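Local coordinates for ganglioside-induced differentiation-associated protein 2 (PDB 4UML) that probably acts in signalling through a macro domain, a fold that binds ADP-ribose in many relatives, joined in the full-length protein to a SEC14-like (CRAL-TRIO) domain, at residues A[53-59]-A[220-226]; A[69-75]-A[162-168]; A[76-80]-A[105-110]. All coordinates share one frame; numbering follows the deposited sequence.

Interaction 1 of 3, residues A[53-59]-A[220-226]; sequences VNGKVVL and LPLYFPR
The Phe-224 ring takes Val-57 on one face and, along its edge and in its plane, Val-53, Asn-54 and the carbonyl oxygen of Leu-220. CG2 of Val-57 stands over that face, 3.9 Å from the ring centroid and 26° off the normal, a CH-pi contact shifted toward the rim at CE1 and CZ. In the plane of the ring, Val-53 CG1 comes within 3.5 Å of Phe-224 CE1, while Asn-54 OD1 lies beside the CB and CD1 end. The contact illustrates how a macro domain, a three-layer alpha/beta/alpha sandwich, seats its last helix, 210-223, against strand 57-61, one of the two edge strands, and the short helix 51-54 that leads into it. Phe-224 is where the chain leaves helical geometry, and its CG, anti to the carbonyl carbon (chi1 -61°), places the ring with its face against Val-57 and its CE1 edge against Val-53. One turn earlier, Leu-220 continues the apolar seam: its CD1 meets Leu-59 CD2 at 3.7 Å and its CD2 faces Val-57 CG1 at 4.1 Å. Arg-191 of helix 179-197 also touches Phe-224. Trp-20 ties the same region to the N-terminal segment, donating to Phe-224 O. Polar closure comes from the Asn-54 amide. Its ND2 donates to Pro-225 O at 3.1 Å, from above the carbonyl plane, and a water donates both to Asn-54 OD1 (2.7 Å) and to Pro-225 O (2.9 Å), so that the proline carbonyl oxygen is gripped twice.

Interaction 2 of 3, residues A[69-75]-A[162-168]; sequences CTAIVNT and MSSVGFC
Met-162 passes its side chain obliquely over the Thr-70 methyl, CB and CG lying at CG2, and brings SD to 3.4 Å from Ala-71 CB. The methyl of Thr-70 is available for this because OG1 takes the other branch, anti to the carbonyl carbon (chi1 -47°), and turns to the backbone of the opposing segment. There Ser-164 N donates to Thr-70 OG1 at 3.2 Å, and Thr-70 N returns a bond to Ser-164 OG at 3.1 Å. This reciprocal exchange, in which each hydroxyl accepts from the other residue's amide, illustrates how side chains can take over pairing where segment 69-75 has not yet become strand. From Ala-71 onward the backbone does the work. Gly-166 N donates to Ala-71 O at 2.8 Å and Val-73 N to Gly-166 O at 3.0 Å, the pattern of a parallel pair, with strand directions 25° apart. Cys-69 SG comes to 3.6 Å from Gly-166 N and, together with Ile-72 CG2, closes tightly over the side of the sheet to which a side chain at this glycine would point. On the side facing helix 139-159, Val-73 CG2 reaches Val-165 CG1 at 4.0 Å and also approaches the Phe-167 ring obliquely; Val-153 and Ala-157 of that helix cover the group. Helix 85-94 closes the other side, over Ile-72. Asn-74 turns away from 162-168, its amide bonded to Ser-87 and His-128. Two neighbouring parallel strands, sandwiched between helices at the middle of a mixed six-stranded sheet, are the central element of the macro-domain fold.

Interaction 3 of 3, residues A[76-80]-A[105-110]; sequences SNESL and LKGCRT
A type I turn from Asn-77 to Leu-80 presents the Glu-78 carbonyl to the segment 105-110, where Cys-108 N donates to Glu-78 O at 2.9 Å with a nearly straight N-H (163°). The pairing continues in a weaker form as a CA-H...O contact, Glu-78 CA lying 3.1 Å from Cys-108 O. The two loops are thus joined without forming a sheet, and they approach closely: Gly-107, with positive phi, passes with its CA 3.1 Å from Glu-78 O, which leaves no space there for a CB. Beside this bond lies an apolar patch. Leu-80, at the end of the turn with its CB toward the other segment, spreads its two methyls, CD1 meeting Leu-105 CD1 at 3.9 Å and CD2 meeting Cys-108 CB at 3.8 Å. The two leucine side chains meet at about a right angle. Glu-78 lies partly exposed beside the bond. Its chain bends at CG (chi2 73°), which turns the carboxylate along the flank of 105-110, and OE2 receives a weak bond from Thr-110 OG1 at 3.2 Å; the stronger partner is Arg-175, in a salt bridge with OE1. Within the turn, Asn-77 and Ser-79 direct their polar ends to Thr-81. Lys-114 bonds the carbonyls of Leu-105 and Gly-107, close to the C-terminal end of helix 97-105, where a positive charge would probably be favourable. The chemistry implies a junction fixed chiefly by one backbone hydrogen bond and leucine packing; the Glu-78 carboxylate is probably neutralised by Arg-175, with Thr-110 adding a weak hydrogen bond.

Overall arrangement
The three contacts show how one macro domain is fastened at its edge, centre and periphery. Interactions 1 and 2, centres about 17 Å apart, reach the same mixed sheet, where strand 203-208 separates strand 57-61 from strand 164-167. Interaction 3 continues from the end of strand 71-75, its centre about 18 Å from that of interaction 2; it lies across the chain's centre from interaction 1, centres about 31 Å apart. Along the chain they are enclosed one within another: 53-59 with 220-226 outermost, then 69-75 with 162-168, then 76-80 with 105-110. The outermost joins early strand 57-61 with the end of helix 210-223, far apart in sequence, the innermost the loops flanking helices 85-94 and 97-105.

Interaction 1 of 3, residues A[53-59]-A[220-226]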
loop_
_atom_site.group_PDB
_atom_site.type_symbol
_atom_site.label_atom_id
_atom_site.label_comp_id
_atom_site.label_asym_id
_atom_site.label_seq_id
_atom_site.Cartn_x
_atom_site.Cartn_y
_atom_site.Cartn_z
ATOM N N VAL A 53 -4.653 -16.028 -6.336
ATOM C CA VAL A 53 -4.679 -14.609 -5.946
ATOM C C VAL A 53 -4.802 -14.452 -4.425
ATOM O O VAL A 53 -4.103 -13.631 -3.812
ATOM C CB VAL A 53 -5.806 -13.874 -6.706
ATOM C CG1 VAL A 53 -6.060 -12.490 -6.151
ATOM C CG2 VAL A 53 -5.446 -13.787 -8.179
ATOM N N ASN A 54 -5.648 -15.272 -3.801
ATOM C CA ASN A 54 -5.839 -15.209 -2.363
ATOM C C ASN A 54 -4.607 -15.501 -1.558
ATOM O O ASN A 54 -4.502 -15.038 -0.418
ATOM C CB ASN A 54 -6.894 -16.207 -1.901
ATOM C CG ASN A 54 -8.305 -15.785 -2.255
ATOM O OD1 ASN A 54 -8.538 -14.806 -2.992
ATOM N ND2 ASN A 54 -9.265 -16.525 -1.726
ATOM N N GLY A 55 -3.741 -16.361 -2.107
ATOM C CA GLY A 55 -2.507 -16.754 -1.451
ATOM C C GLY A 55 -1.458 -15.641 -1.430
ATOM O O GLY A 55 -0.532 -15.689 -0.632
ATOM N N LYS A 56 -1.643 -14.637 -2.281
ATOM C CA LYS A 56 -0.746 -13.482 -2.364
ATOM C C LYS A 56 -1.124 -12.314 -1.468
ATOM O O LYS A 56 -0.321 -11.418 -1.246
ATOM C CB LYS A 56 -0.697 -13.013 -3.792
ATOM C CG LYS A 56 -0.224 -14.128 -4.702
ATOM C CD LYS A 56 -0.264 -13.727 -6.155
ATOM C CE LYS A 56 0.373 -14.825 -6.997
ATOM N NZ LYS A 56 0.809 -14.296 -8.308
ATOM N N VAL A 57 -2.336 -12.318 -0.942
ATOM C CA VAL A 57 -2.820 -11.215 -0.146
ATOM C C VAL A 57 -2.610 -11.502 1.326
ATOM O O VAL A 57 -2.902 -12.612 1.797
ATOM C CB VAL A 57 -4.322 -11.000 -0.382
ATOM C CG1 VAL A 57 -4.885 -10.004 0.621
ATOM C CG2 VAL A 57 -4.535 -10.520 -1.790
ATOM N N VAL A 58 -2.114 -10.499 2.043
ATOM C CA VAL A 58 -1.901 -10.562 3.457
ATOM C C VAL A 58 -2.489 -9.312 4.139
ATOM O O VAL A 58 -2.217 -8.169 3.735
ATOM C CB VAL A 58 -0.386 -10.627 3.773
ATOM C CG1 VAL A 58 -0.158 -10.680 5.261
ATOM C CG2 VAL A 58 0.299 -11.780 3.040
ATOM N N LEU A 59 -3.288 -9.523 5.185
ATOM C CA LEU A 59 -3.711 -8.439 6.057
ATOM C C LEU A 59 -2.933 -8.497 7.362
ATOM O O LEU A 59 -2.943 -9.516 8.050
ATOM C CB LEU A 59 -5.198 -8.539 6.356
ATOM C CG LEU A 59 -5.773 -7.480 7.310
ATOM C CD1 LEU A 59 -5.661 -6.090 6.738
ATOM C CD2 LEU A 59 -7.241 -7.760 7.613
ATOM N N LEU A 220 -12.506 -7.536 2.629
ATOM C CA LEU A 220 -11.677 -8.546 1.974
ATOM C C LEU A 220 -12.453 -9.691 1.309
ATOM O O LEU A 220 -12.194 -10.048 0.145
ATOM C CB LEU A 220 -10.637 -9.102 2.971
ATOM C CG LEU A 220 -9.337 -8.288 3.023
ATOM C CD1 LEU A 220 -8.500 -8.693 4.227
ATOM C CD2 LEU A 220 -8.543 -8.434 1.725
ATOM N N PRO A 221 -13.442 -10.248 2.020
ATOM C CA PRO A 221 -14.272 -11.298 1.419
ATOM C C PRO A 221 -14.981 -10.921 0.113
ATOM O O PRO A 221 -15.217 -11.792 -0.704
ATOM C CB PRO A 221 -15.312 -11.594 2.515
ATOM C CG PRO A 221 -14.700 -11.133 3.782
ATOM C CD PRO A 221 -13.862 -9.938 3.400
ATOM N N LEU A 222 -15.299 -9.640 -0.091
ATOM C CA LEU A 222 -15.987 -9.186 -1.304
ATOM C C LEU A 222 -15.072 -9.169 -2.535
ATOM O O LEU A 222 -15.499 -9.502 -3.659
ATOM C CB LEU A 222 -16.604 -7.814 -1.013
ATOM C CG LEU A 222 -17.170 -6.845 -2.055
ATOM C CD1 LEU A 222 -18.328 -7.426 -2.864
ATOM C CD2 LEU A 222 -17.631 -5.580 -1.320
ATOM N N TYR A 223 -13.806 -8.790 -2.337
ATOM C CA TYR A 223 -12.836 -8.752 -3.426
ATOM C C TYR A 223 -12.016 -10.023 -3.535
ATOM O O TYR A 223 -11.513 -10.328 -4.602
ATOM C CB TYR A 223 -11.933 -7.512 -3.282
ATOM C CG TYR A 223 -12.794 -6.297 -3.372
ATOM C CD1 TYR A 223 -13.280 -5.889 -4.589
ATOM C CD2 TYR A 223 -13.220 -5.630 -2.233
ATOM C CE1 TYR A 223 -14.118 -4.814 -4.688
ATOM C CE2 TYR A 223 -14.059 -4.544 -2.329
ATOM C CZ TYR A 223 -14.503 -4.151 -3.562
ATOM O OH TYR A 223 -15.353 -3.087 -3.680
ATOM N N PHE A 224 -11.937 -10.783 -2.442
ATOM C CA PHE A 224 -11.145 -12.007 -2.412
ATOM C C PHE A 224 -11.963 -13.130 -1.743
ATOM O O PHE A 224 -11.611 -13.599 -0.657
ATOM C CB PHE A 224 -9.817 -11.754 -1.675
ATOM C CG PHE A 224 -8.939 -10.705 -2.339
ATOM C CD1 PHE A 224 -8.037 -11.047 -3.333
ATOM C CD2 PHE A 224 -9.023 -9.372 -1.956
ATOM C CE1 PHE A 224 -7.233 -10.081 -3.945
ATOM C CE2 PHE A 224 -8.221 -8.405 -2.560
ATOM C CZ PHE A 224 -7.332 -8.761 -3.551
ATOM N N PRO A 225 -13.093 -13.523 -2.374
ATOM C CA PRO A 225 -13.900 -14.618 -1.795
ATOM C C PRO A 225 -13.067 -15.890 -1.558
ATOM O O PRO A 225 -12.264 -16.275 -2.413
ATOM C CB PRO A 225 -14.974 -14.866 -2.864
ATOM C CG PRO A 225 -14.438 -14.294 -4.124
ATOM C CD PRO A 225 -13.585 -13.126 -3.706
ATOM N N ARG A 226 -13.250 -16.517 -0.402
ATOM C CA ARG A 226 -12.467 -17.707 -0.002
ATOM C C ARG A 226 -13.073 -19.071 -0.429
ATOM O O ARG A 226 -12.337 -19.977 -0.808
ATOM C CB ARG A 226 -12.288 -17.716 1.515
ATOM C CG ARG A 226 -11.453 -16.581 2.071
ATOM C CD ARG A 226 -12.008 -16.152 3.415
ATOM N NE ARG A 226 -10.969 -15.888 4.400
ATOM C CZ ARG A 226 -11.214 -15.657 5.689
ATOM N NH1 ARG A 226 -12.463 -15.648 6.144
ATOM N NH2 ARG A 226 -10.210 -15.426 6.526
HETATM O O HOH W 1 -10.657 -15.062 -4.566
#

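Interaction 2 of 3, residues A[69-75]-A[162-168]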
loop_
_atom_site.group_PDB
_atom_site.type_symbol
_atom_site.label_atom_id
_atom_site.label_comp_id
_atom_site.label_asym_id
_atom_site.label_seq_id
_atom_site.Cartn_x
_atom_site.Cartn_y
_atom_site.Cartn_z
ATOM N N CYS A 69 9.290 -6.415 2.827
ATOM C CA CYS A 69 8.845 -6.461 1.448
ATOM C C CYS A 69 9.881 -5.793 0.545
ATOM O O CYS A 69 10.685 -4.965 1.014
ATOM C CB CYS A 69 7.489 -5.756 1.325
ATOM S SG CYS A 69 6.154 -6.558 2.252
ATOM N N THR A 70 9.832 -6.091 -0.753
ATOM C CA THR A 70 10.750 -5.483 -1.721
ATOM C C THR A 70 10.630 -3.956 -1.640
ATOM O O THR A 70 11.658 -3.243 -1.624
ATOM C CB THR A 70 10.479 -5.962 -3.164
ATOM O OG1 THR A 70 10.331 -7.395 -3.150
ATOM C CG2 THR A 70 11.639 -5.539 -4.117
ATOM N N ALA A 71 9.384 -3.476 -1.608
ATOM C CA ALA A 71 9.056 -2.082 -1.391
ATOM C C ALA A 71 7.950 -1.924 -0.349
ATOM O O ALA A 71 7.010 -2.735 -0.263
ATOM C CB ALA A 71 8.615 -1.428 -2.692
ATOM N N ILE A 72 8.081 -0.889 0.455
ATOM C CA ILE A 72 6.991 -0.402 1.277
ATOM C C ILE A 72 6.565 0.954 0.733
ATOM O O ILE A 72 7.328 1.646 0.029
ATOM C CB ILE A 72 7.308 -0.363 2.786
ATOM C CG1 ILE A 72 8.466 0.600 3.091
ATOM C CG2 ILE A 72 7.588 -1.745 3.323
ATOM C CD1 ILE A 72 8.239 1.305 4.381
ATOM N N VAL A 73 5.327 1.303 1.037
ATOM C CA VAL A 73 4.692 2.484 0.512
ATOM C C VAL A 73 4.540 3.579 1.588
ATOM O O VAL A 73 4.057 3.335 2.676
ATOM C CB VAL A 73 3.316 2.140 -0.048
ATOM C CG1 VAL A 73 2.624 3.397 -0.569
ATOM C CG2 VAL A 73 3.401 1.079 -1.143
ATOM N N ASN A 74 5.015 4.764 1.248
ATOM C CA ASN A 74 4.901 5.956 2.042
ATOM C C ASN A 74 3.816 6.805 1.394
ATOM O O ASN A 74 3.662 6.813 0.167
ATOM C CB ASN A 74 6.222 6.712 2.074
ATOM C CG ASN A 74 6.132 8.003 2.911
ATOM O OD1 ASN A 74 5.479 8.026 3.925
ATOM N ND2 ASN A 74 6.736 9.073 2.433
ATOM N N THR A 75 2.984 7.401 2.230
ATOM C CA THR A 75 1.937 8.304 1.777
ATOM C C THR A 75 2.256 9.704 2.283
ATOM O O THR A 75 2.641 9.866 3.459
ATOM C CB THR A 75 0.534 7.808 2.151
ATOM O OG1 THR A 75 -0.436 8.551 1.418
ATOM C CG2 THR A 75 0.238 7.887 3.658
ATOM N N MET A 162 9.420 -6.587 -8.635
ATOM C CA MET A 162 9.419 -6.802 -7.183
ATOM C C MET A 162 8.618 -8.027 -6.806
ATOM O O MET A 162 7.568 -8.266 -7.363
ATOM C CB MET A 162 8.853 -5.596 -6.471
ATOM C CG MET A 162 9.546 -4.302 -6.838
ATOM S SD MET A 162 8.929 -3.017 -5.725
ATOM C CE MET A 162 9.720 -1.585 -6.385
ATOM N N SER A 163 9.093 -8.788 -5.830
ATOM C CA SER A 163 8.353 -9.944 -5.360
ATOM C C SER A 163 7.280 -9.633 -4.288
ATOM O O SER A 163 6.320 -10.397 -4.137
ATOM C CB SER A 163 9.334 -11.004 -4.857
ATOM O OG SER A 163 9.976 -10.569 -3.677
ATOM N N SER A 164 7.417 -8.517 -3.565
ATOM C CA SER A 164 6.406 -8.134 -2.577
ATOM C C SER A 164 6.331 -6.629 -2.378
ATOM O O SER A 164 7.327 -5.895 -2.568
ATOM C CB SER A 164 6.606 -8.823 -1.231
ATOM O OG SER A 164 7.838 -8.486 -0.660
ATOM N N VAL A 165 5.122 -6.186 -2.048
ATOM C CA VAL A 165 4.816 -4.777 -1.773
ATOM C C VAL A 165 4.021 -4.693 -0.456
ATOM O O VAL A 165 3.045 -5.420 -0.255
ATOM C CB VAL A 165 4.061 -4.085 -2.920
ATOM C CG1 VAL A 165 3.785 -2.605 -2.614
ATOM C CG2 VAL A 165 4.856 -4.173 -4.221
ATOM N N GLY A 166 4.531 -3.888 0.466
ATOM C CA GLY A 166 3.836 -3.529 1.686
ATOM C C GLY A 166 3.103 -2.216 1.541
ATOM O O GLY A 166 3.709 -1.166 1.526
ATOM N N PHE A 167 1.795 -2.276 1.404
ATOM C CA PHE A 167 0.977 -1.076 1.392
ATOM C C PHE A 167 0.694 -0.556 2.784
ATOM O O PHE A 167 0.344 -1.314 3.668
ATOM C CB PHE A 167 -0.381 -1.309 0.725
ATOM C CG PHE A 167 -0.334 -1.321 -0.766
ATOM C CD1 PHE A 167 -0.396 -0.133 -1.490
ATOM C CD2 PHE A 167 -0.257 -2.521 -1.444
ATOM C CE1 PHE A 167 -0.359 -0.144 -2.866
ATOM C CE2 PHE A 167 -0.227 -2.531 -2.812
ATOM C CZ PHE A 167 -0.257 -1.353 -3.523
ATOM N N CYS A 168 0.825 0.756 2.944
ATOM C CA CYS A 168 0.182 1.467 4.044
ATOM C C CYS A 168 -1.230 1.749 3.563
ATOM O O CYS A 168 -1.576 1.550 2.376
ATOM C CB CYS A 168 0.910 2.764 4.385
ATOM S SG CYS A 168 0.904 3.982 3.027
#

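Interaction 3 of 3, residues A[76-80]-A[105-110]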
loop_
_atom_site.group_PDB
_atom_site.type_symbol
_atom_site.label_atom_id
_atom_site.label_comp_id
_atom_site.label_asym_id
_atom_site.label_seq_id
_atom_site.Cartn_x
_atom_site.Cartn_y
_atom_site.Cartn_z
ATOM N N SER A 76 2.122 10.702 1.403
ATOM C CA SER A 76 2.701 12.023 1.689
ATOM C C SER A 76 1.915 13.181 1.070
ATOM O O SER A 76 0.751 13.020 0.694
ATOM C CB SER A 76 4.148 12.017 1.233
ATOM O OG SER A 76 4.917 13.025 1.852
ATOM N N ASN A 77 2.550 14.349 0.989
ATOM C CA ASN A 77 1.969 15.486 0.285
ATOM C C ASN A 77 2.798 15.759 -0.936
ATOM O O ASN A 77 3.811 15.074 -1.183
ATOM C CB ASN A 77 1.851 16.725 1.197
ATOM C CG ASN A 77 3.184 17.206 1.742
ATOM O OD1 ASN A 77 4.275 16.752 1.364
ATOM N ND2 ASN A 77 3.095 18.123 2.669
ATOM N N GLU A 78 2.423 16.792 -1.686
ATOM C CA GLU A 78 3.012 16.999 -2.998
ATOM C C GLU A 78 4.482 17.397 -2.875
ATOM O O GLU A 78 5.270 17.170 -3.782
ATOM C CB GLU A 78 2.207 18.034 -3.803
ATOM C CG GLU A 78 0.742 17.649 -4.051
ATOM C CD GLU A 78 -0.190 17.736 -2.810
ATOM O OE1 GLU A 78 0.270 18.073 -1.677
ATOM O OE2 GLU A 78 -1.407 17.434 -2.965
ATOM N N SER A 79 4.870 17.965 -1.741
ATOM C CA SER A 79 6.271 18.330 -1.539
ATOM C C SER A 79 7.096 17.208 -0.871
ATOM O O SER A 79 8.312 17.350 -0.676
ATOM C CB SER A 79 6.361 19.626 -0.722
ATOM O OG SER A 79 5.627 19.547 0.483
ATOM N N LEU A 80 6.436 16.097 -0.531
ATOM C CA LEU A 80 7.083 14.974 0.159
ATOM C C LEU A 80 7.645 15.369 1.516
ATOM O O LEU A 80 8.739 14.948 1.891
ATOM C CB LEU A 80 8.157 14.327 -0.715
ATOM C CG LEU A 80 7.605 13.718 -2.009
ATOM C CD1 LEU A 80 8.702 13.085 -2.855
ATOM C CD2 LEU A 80 6.516 12.706 -1.705
ATOM N N LEU A 105 13.983 13.990 -6.150
ATOM C CA LEU A 105 12.696 13.731 -6.814
ATOM C C LEU A 105 11.926 15.005 -7.169
ATOM O O LEU A 105 11.121 14.966 -8.081
ATOM C CB LEU A 105 11.791 12.831 -5.946
ATOM C CG LEU A 105 12.316 11.444 -5.544
ATOM C CD1 LEU A 105 11.277 10.779 -4.662
ATOM C CD2 LEU A 105 12.582 10.588 -6.768
ATOM N N LYS A 106 12.147 16.092 -6.418
ATOM C CA LYS A 106 11.424 17.392 -6.570
ATOM C C LYS A 106 9.880 17.241 -6.546
ATOM O O LYS A 106 9.180 17.511 -7.535
ATOM C CB LYS A 106 11.892 18.136 -7.825
ATOM C CG LYS A 106 13.368 18.583 -7.784
ATOM C CD LYS A 106 14.114 18.239 -9.083
ATOM C CE LYS A 106 15.630 18.449 -8.981
ATOM N N GLY A 107 9.372 16.804 -5.397
ATOM C CA GLY A 107 7.957 16.520 -5.213
ATOM C C GLY A 107 7.393 15.277 -5.920
ATOM O O GLY A 107 8.074 14.564 -6.650
ATOM N N CYS A 108 6.105 15.085 -5.690
ATOM C CA CYS A 108 5.306 14.018 -6.261
ATOM C C CYS A 108 3.876 14.550 -6.388
ATOM O O CYS A 108 3.346 15.143 -5.461
ATOM C CB CYS A 108 5.342 12.788 -5.347
ATOM S SG CYS A 108 4.415 11.376 -5.976
ATOM N N ARG A 109 3.277 14.400 -7.558
ATOM C CA ARG A 109 1.931 14.917 -7.781
ATOM C C ARG A 109 0.915 13.961 -7.202
ATOM O O ARG A 109 1.171 12.769 -7.062
ATOM C CB ARG A 109 1.695 15.124 -9.280
ATOM C CG ARG A 109 2.622 16.193 -9.880
ATOM C CD ARG A 109 2.577 16.258 -11.406
ATOM N NE ARG A 109 3.417 15.229 -12.035
ATOM N N THR A 110 -0.234 14.509 -6.854
ATOM C CA THR A 110 -1.374 13.737 -6.419
ATOM C C THR A 110 -1.645 12.607 -7.406
ATOM O O THR A 110 -1.759 12.841 -8.594
ATOM C CB THR A 110 -2.606 14.665 -6.317
ATOM O OG1 THR A 110 -2.196 15.892 -5.685
ATOM C CG2 THR A 110 -3.709 14.002 -5.516
#